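Local coordinates for ribokinase (Staphylococcus aureus, PDB 3RY7), which phosphorylates D-ribose at O-5 with ATP in a magnesium-dependent reaction, feeding nucleotide and amino acid synthesis and the pentose phosphate pathway, at residues T199-Q202 with S203-N207. Residues are numbered along the deposited sequence; the frame is centred on the assembly and turned at random.
Sequences TNEQ and SMKDN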
loop_
_atom_site.group_PDB
_atom_site.type_symbol
_atom_site.label_atom_id
_atom_site.label_comp_id
_atom_site.label_asym_id
_atom_site.label_seq_id
_atom_site.Cartn_x
_atom_site.Cartn_y
_atom_site.Cartn_z
ATOM N N THR A 199 29.575 -12.853 10.352
ATOM C CA THR A 199 29.621 -13.744 9.193
ATOM C C THR A 199 29.003 -15.114 9.469
ATOM O O THR A 199 27.872 -15.386 9.055
ATOM C CB THR A 199 31.071 -13.958 8.707
ATOM O OG1 THR A 199 31.885 -14.446 9.784
ATOM C CG2 THR A 199 31.659 -12.646 8.219
ATOM N N ASN A 200 29.741 -15.974 10.173
ATOM C CA ASN A 200 29.229 -17.294 10.560
ATOM C C ASN A 200 28.675 -17.225 11.983
ATOM O O ASN A 200 28.883 -16.232 12.690
ATOM C CB ASN A 200 30.314 -18.373 10.461
ATOM C CG ASN A 200 31.567 -18.008 11.237
ATOM O OD1 ASN A 200 31.515 -17.221 12.182
ATOM N ND2 ASN A 200 32.704 -18.577 10.837
ATOM N N GLU A 201 27.979 -18.276 12.406
ATOM C CA GLU A 201 27.418 -18.305 13.748
ATOM C C GLU A 201 28.473 -18.101 14.849
ATOM O O GLU A 201 28.162 -17.591 15.929
ATOM C CB GLU A 201 26.618 -19.586 13.986
ATOM C CG GLU A 201 25.974 -19.628 15.365
ATOM C CD GLU A 201 24.863 -20.657 15.482
ATOM O OE1 GLU A 201 25.067 -21.665 16.200
ATOM O OE2 GLU A 201 23.786 -20.449 14.866
ATOM N N GLN A 202 29.717 -18.486 14.568
ATOM C CA GLN A 202 30.815 -18.309 15.524
ATOM C C GLN A 202 31.112 -16.829 15.805
ATOM O O GLN A 202 31.449 -16.460 16.939
ATOM C CB GLN A 202 32.087 -19.012 15.032
ATOM C CG GLN A 202 33.295 -18.879 15.974
ATOM C CD GLN A 202 33.105 -19.611 17.311
ATOM O OE1 GLN A 202 32.471 -20.676 17.379
ATOM N NE2 GLN A 202 33.659 -19.038 18.377
ATOM N N SER A 203 30.999 -15.995 14.769
ATOM C CA SER A 203 31.209 -14.554 14.899
ATOM C C SER A 203 30.061 -13.926 15.698
ATOM O O SER A 203 30.240 -12.929 16.386
ATOM C CB SER A 203 31.308 -13.902 13.517
ATOM O OG SER A 203 30.072 -14.003 12.830
ATOM N N MET A 204 28.882 -14.524 15.589
ATOM C CA MET A 204 27.732 -14.094 16.357
ATOM C C MET A 204 27.942 -14.420 17.831
ATOM O O MET A 204 27.688 -13.587 18.705
ATOM C CB MET A 204 26.472 -14.763 15.822
ATOM C CG MET A 204 26.393 -14.670 14.303
ATOM S SD MET A 204 24.816 -15.114 13.582
ATOM C CE MET A 204 24.405 -16.642 14.420
ATOM N N LYS A 205 28.429 -15.605 18.119
ATOM C CA LYS A 205 28.804 -15.965 19.458
ATOM C C LYS A 205 29.858 -15.007 19.963
ATOM O O LYS A 205 29.788 -14.562 21.062
ATOM C CB LYS A 205 29.405 -17.348 19.471
ATOM C CG LYS A 205 28.453 -18.461 19.601
ATOM C CD LYS A 205 29.208 -19.815 19.533
ATOM C CE LYS A 205 28.318 -20.991 19.117
ATOM N NZ LYS A 205 29.099 -22.158 18.631
ATOM N N ASP A 206 30.848 -14.720 19.149
ATOM C CA ASP A 206 31.931 -13.824 19.560
ATOM C C ASP A 206 31.422 -12.410 19.869
ATOM O O ASP A 206 31.870 -11.770 20.819
ATOM C CB ASP A 206 33.022 -13.766 18.486
ATOM C CG ASP A 206 33.726 -15.105 18.283
ATOM O OD1 ASP A 206 33.766 -15.916 19.241
ATOM O OD2 ASP A 206 34.238 -15.340 17.164
ATOM N N ASN A 207 30.500 -11.926 19.041
ATOM C CA ASN A 207 29.827 -10.642 19.269
ATOM C C ASN A 207 29.041 -10.636 20.575
ATOM O O ASN A 207 29.294 -9.813 21.457
ATOM C CB ASN A 207 28.915 -10.289 18.076
ATOM C CG ASN A 207 29.627 -9.452 17.041
ATOM O OD1 ASN A 207 30.234 -9.972 16.100
ATOM N ND2 ASN A 207 29.592 -8.147 17.231
#
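S203 and N200 close the first turn of helix 201-213. N200 is the N-cap: its OD1 accepts from S203 N at 2.9 Å, with the donor nearly in line with the side-chain C=O. With chi1 at 54°, CG of N200 lies between its backbone N and carbonyl carbon, which folds the amide back over the opening turn. S203 N also reaches N200 O (3.0 Å), but from above the carbonyl plane. A lone pair of that same oxygen, in the carbonyl plane, receives the hydroxyl OG of the buried S203, and M204 N adds a weak, long bond to it. S203 OG in turn accepts from T199 N at 2.8 Å in an almost straight bond (174°), so one serine hydroxyl ties the incoming loop to the helix start. From the next two residues the regular i+4 ladder takes over, K205 N to E201 O and D206 N to Q202 O. The bend at chi2 (67°) of Q202 turns its amide along the helix, where Q202 NE2 bonds weakly to D206 OD1 (3.2 Å). The methyl CE of M204 packs against E201 CG at 3.5 Å. M204 also touches L223, probably part of the ATP site, and Y229 and H238 of strands 228-231 and 236-239; D206, on I196, faces the loop after helix 187-194.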